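Local coordinates for protein putative DNA helicase (Lactobacillus plantarum, PDB 3DMN) that is a putative DNA helicase, represented by its C-terminal domain, and probably couples nucleotide hydrolysis to DNA unwinding as UvrD-like helicases do, at residues E131-L137 with S157-R162. Sequence-based numbering, arbitrary orientation.
Sequences EDERQLL and SPLLAR
Arg134, in the first turn of helix 134-141, and Leu159, in the 3-10 turn after strand 147-153, bring the two backbones nearest, their CA atoms 6.6 Å apart. The Arg134 chain runs extended from CG to NE (chi2 -176°, chi3 -178°), carrying its guanidinium across to the turn, where NH1 donates to Leu159 O at 2.8 Å, on a lone pair in the carbonyl plane, though the bond is bent (139°) and the acceptor tilted from the guanidinium plane; NH1 also bonds Ile18 O. A side-on salt bridge from Glu131 fixes the group's rotation, OE1 taking Arg134 NE at 2.9 Å and OE2 taking Arg134 NH2 through its syn lone pair. Water 2 accepts from Arg134 NH2 and Arg162 N and donates to Pro158 O. Leu159 CD2 lies over one guanidinium face, offset toward the rim, while CD1 is 3.8 Å from Arg134 N. One turn further along the helix, Leu137 CD2 meets Leu160 CD2 at 3.8 Å, the side chains crossing at about a right angle. A leucine in place of Arg134 would probably leave Glu131 without its ionic mate and the Leu159 carbonyl without this donor. Ser157 OG accepts from Leu159 N in an ST turn and also bonds Tyr128 O, in the connection between strands 147-153 and 169-170, which packs on the N-terminal end of helix 134-141, consistent with the RecA-like, parallel-sheet C-terminal domain of UvrD-like helicases.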
ATOM      1  N   GLU A 131      -5.405  -8.873  15.890  1.00 28.84           N
ATOM      2  CA  GLU A 131      -4.009  -9.210  16.098  1.00 28.48           C
ATOM      3  C   GLU A 131      -3.519 -10.223  15.083  1.00 28.38           C
ATOM      4  O   GLU A 131      -2.357 -10.164  14.648  1.00 28.12           O
ATOM      5  CB  GLU A 131      -3.748  -9.736  17.493  1.00 30.46           C
ATOM      6  CG  GLU A 131      -3.911  -8.631  18.532  1.00 32.46           C
ATOM      7  CD  GLU A 131      -2.816  -7.566  18.429  1.00 34.22           C
ATOM      8  OE1 GLU A 131      -1.625  -7.909  18.538  1.00 34.57           O
ATOM      9  OE2 GLU A 131      -3.179  -6.399  18.217  1.00 38.12           O
ATOM     10  N   ASP A 132      -4.405 -11.127  14.703  1.00 27.49           N
ATOM     11  CA  ASP A 132      -4.007 -12.156  13.746  1.00 27.32           C
ATOM     12  C   ASP A 132      -3.728 -11.601  12.365  1.00 27.67           C
ATOM     13  O   ASP A 132      -3.154 -12.334  11.538  1.00 28.64           O
ATOM     14  CB  ASP A 132      -5.079 -13.262  13.669  1.00 26.75           C
ATOM     15  CG  ASP A 132      -4.556 -14.505  12.979  1.00 27.24           C
ATOM     16  OD1 ASP A 132      -3.635 -15.104  13.577  1.00 27.96           O
ATOM     17  OD2 ASP A 132      -5.082 -14.876  11.894  1.00 27.34           O
ATOM     18  N   GLU A 133      -4.179 -10.368  12.090  1.00 25.77           N
ATOM     19  CA  GLU A 133      -3.959  -9.715  10.782  1.00 26.67           C
ATOM     20  C   GLU A 133      -2.610  -8.978  10.716  1.00 27.44           C
ATOM     21  O   GLU A 133      -2.299  -8.391   9.694  1.00 28.55           O
ATOM     22  CB  GLU A 133      -5.115  -8.759  10.465  1.00 27.03           C
ATOM     23  CG  GLU A 133      -6.324  -9.609  10.036  1.00 28.49           C
ATOM     24  CD  GLU A 133      -7.600  -8.819   9.891  1.00 32.97           C
ATOM     25  OE1 GLU A 133      -7.848  -7.908  10.716  1.00 34.48           O
ATOM     26  OE2 GLU A 133      -8.371  -9.147   8.952  1.00 32.24           O
ATOM     27  N   ARG A 134      -1.843  -8.962  11.813  1.00 27.97           N
ATOM     28  CA  ARG A 134      -0.529  -8.277  11.760  1.00 28.23           C
ATOM     29  C   ARG A 134       0.364  -8.904  10.686  1.00 27.92           C
ATOM     30  O   ARG A 134       1.085  -8.182   9.945  1.00 28.58           O
ATOM     31  CB  ARG A 134       0.167  -8.371  13.116  1.00 28.08           C
ATOM     32  CG  ARG A 134      -0.443  -7.412  14.136  1.00 28.12           C
ATOM     33  CD  ARG A 134       0.317  -7.452  15.440  1.00 26.86           C
ATOM     34  NE  ARG A 134      -0.355  -6.555  16.375  1.00 28.27           N
ATOM     35  CZ  ARG A 134      -0.232  -5.231  16.378  1.00 30.41           C
ATOM     36  NH1 ARG A 134       0.610  -4.627  15.521  1.00 30.05           N
ATOM     37  NH2 ARG A 134      -0.970  -4.518  17.239  1.00 29.65           N
ATOM     38  N   GLN A 135       0.344 -10.236  10.589  1.00 28.59           N
ATOM     39  CA  GLN A 135       1.247 -10.920   9.640  1.00 29.02           C
ATOM     40  C   GLN A 135       0.913 -10.460   8.214  1.00 29.14           C
ATOM     41  O   GLN A 135       1.800 -10.142   7.418  1.00 29.03           O
ATOM     42  CB  GLN A 135       1.092 -12.433   9.758  1.00 30.77           C
ATOM     43  CG  GLN A 135       1.953 -13.181   8.775  1.00 34.30           C
ATOM     44  CD  GLN A 135       3.428 -12.897   9.012  1.00 39.47           C
ATOM     45  OE1 GLN A 135       3.881 -12.843  10.153  1.00 41.28           O
ATOM     46  NE2 GLN A 135       4.177 -12.731   7.937  1.00 44.92           N
ATOM     47  N   LEU A 136      -0.382 -10.414   7.904  1.00 28.43           N
ATOM     48  CA  LEU A 136      -0.826  -9.934   6.581  1.00 29.03           C
ATOM     49  C   LEU A 136      -0.380  -8.497   6.301  1.00 28.46           C
ATOM     50  O   LEU A 136       0.203  -8.223   5.245  1.00 27.61           O
ATOM     51  CB  LEU A 136      -2.356 -10.044   6.490  1.00 29.21           C
ATOM     52  CG  LEU A 136      -2.934  -9.462   5.201  1.00 31.83           C
ATOM     53  CD1 LEU A 136      -2.527 -10.292   4.007  1.00 33.64           C
ATOM     54  CD2 LEU A 136      -4.471  -9.402   5.303  1.00 33.41           C
ATOM     55  N   LEU A 137      -0.654  -7.574   7.230  1.00 27.95           N
ATOM     56  CA  LEU A 137      -0.311  -6.189   6.992  1.00 28.06           C
ATOM     57  C   LEU A 137       1.196  -6.031   6.857  1.00 28.06           C
ATOM     58  O   LEU A 137       1.666  -5.320   5.969  1.00 27.97           O
ATOM     59  CB  LEU A 137      -0.859  -5.310   8.125  1.00 27.39           C
ATOM     60  CG  LEU A 137      -0.645  -3.815   7.952  1.00 28.66           C
ATOM     61  CD1 LEU A 137      -1.313  -3.304   6.665  1.00 27.53           C
ATOM     62  CD2 LEU A 137      -1.208  -3.104   9.191  1.00 31.02           C
ATOM     63  N   SER A 157      -5.530   1.698  10.809  1.00 29.06           N
ATOM     64  CA  SER A 157      -5.552   0.405  11.494  1.00 29.30           C
ATOM     65  C   SER A 157      -4.974   0.545  12.918  1.00 27.87           C
ATOM     66  O   SER A 157      -3.865   1.086  13.088  1.00 29.69           O
ATOM     67  CB  SER A 157      -4.677  -0.588  10.722  1.00 28.77           C
ATOM     68  OG  SER A 157      -4.493  -1.727  11.576  1.00 30.08           O
ATOM     69  N   PRO A 158      -5.645  -0.034  13.913  1.00 29.52           N
ATOM     70  CA  PRO A 158      -5.095  -0.014  15.280  1.00 29.78           C
ATOM     71  C   PRO A 158      -3.807  -0.831  15.381  1.00 30.01           C
ATOM     72  O   PRO A 158      -3.030  -0.647  16.329  1.00 30.42           O
ATOM     73  CB  PRO A 158      -6.194  -0.678  16.109  1.00 31.64           C
ATOM     74  CG  PRO A 158      -6.951  -1.570  15.121  1.00 31.24           C
ATOM     75  CD  PRO A 158      -6.976  -0.684  13.882  1.00 28.97           C
ATOM     76  N   LEU A 159      -3.597  -1.717  14.419  1.00 28.10           N
ATOM     77  CA  LEU A 159      -2.369  -2.527  14.443  1.00 27.17           C
ATOM     78  C   LEU A 159      -1.135  -1.618  14.273  1.00 28.07           C
ATOM     79  O   LEU A 159      -0.020  -2.040  14.560  1.00 28.47           O
ATOM     80  CB  LEU A 159      -2.411  -3.626  13.370  1.00 28.70           C
ATOM     81  CG  LEU A 159      -3.664  -4.517  13.458  1.00 27.54           C
ATOM     82  CD1 LEU A 159      -3.568  -5.570  12.342  1.00 28.76           C
ATOM     83  CD2 LEU A 159      -3.771  -5.169  14.873  1.00 29.15           C
ATOM     84  N   LEU A 160      -1.367  -0.425  13.703  1.00 27.99           N
ATOM     85  CA  LEU A 160      -0.261   0.507  13.458  1.00 28.46           C
ATOM     86  C   LEU A 160      -0.005   1.426  14.634  1.00 29.01           C
ATOM     87  O   LEU A 160       0.993   2.167  14.633  1.00 29.27           O
ATOM     88  CB  LEU A 160      -0.456   1.288  12.149  1.00 27.82           C
ATOM     89  CG  LEU A 160      -0.501   0.383  10.890  1.00 28.15           C
ATOM     90  CD1 LEU A 160      -0.870   1.241   9.671  1.00 29.93           C
ATOM     91  CD2 LEU A 160       0.839  -0.316  10.677  1.00 28.61           C
ATOM     92  N   ALA A 161      -0.851   1.342  15.675  1.00 28.42           N
ATOM     93  CA  ALA A 161      -0.716   2.271  16.820  1.00 28.64           C
ATOM     94  C   ALA A 161       0.651   2.086  17.501  1.00 28.77           C
ATOM     95  O   ALA A 161       1.238   3.039  17.990  1.00 30.01           O
ATOM     96  CB  ALA A 161      -1.857   2.071  17.825  1.00 30.35           C
ATOM     97  N   ARG A 162       1.133   0.859  17.537  1.00 28.40           N
ATOM     98  CA  ARG A 162       2.380   0.547  18.246  1.00 29.87           C
ATOM     99  C   ARG A 162       3.599   1.078  17.528  1.00 29.92           C
ATOM    100  O   ARG A 162       4.661   1.182  18.132  1.00 32.54           O
ATOM    101  CB  ARG A 162       2.543  -0.957  18.480  1.00 28.55           C
ATOM    102  CG  ARG A 162       2.816  -1.831  17.230  1.00 29.50           C
ATOM    103  CD  ARG A 162       2.936  -3.320  17.606  1.00 29.29           C
ATOM    104  NE  ARG A 162       3.804  -3.511  18.793  1.00 36.22           N
ATOM    105  CZ  ARG A 162       5.133  -3.461  18.747  1.00 37.88           C
ATOM    106  NH1 ARG A 162       5.760  -3.225  17.601  1.00 38.48           N
ATOM    107  NH2 ARG A 162       5.858  -3.635  19.847  1.00 39.58           N
TER
HETATM  108  O   HOH W   1      -4.134  -3.102  18.343  1.00 43.90           O
HETATM  109  O   HOH W   2      -0.705  -1.601  17.604  1.00 16.59           O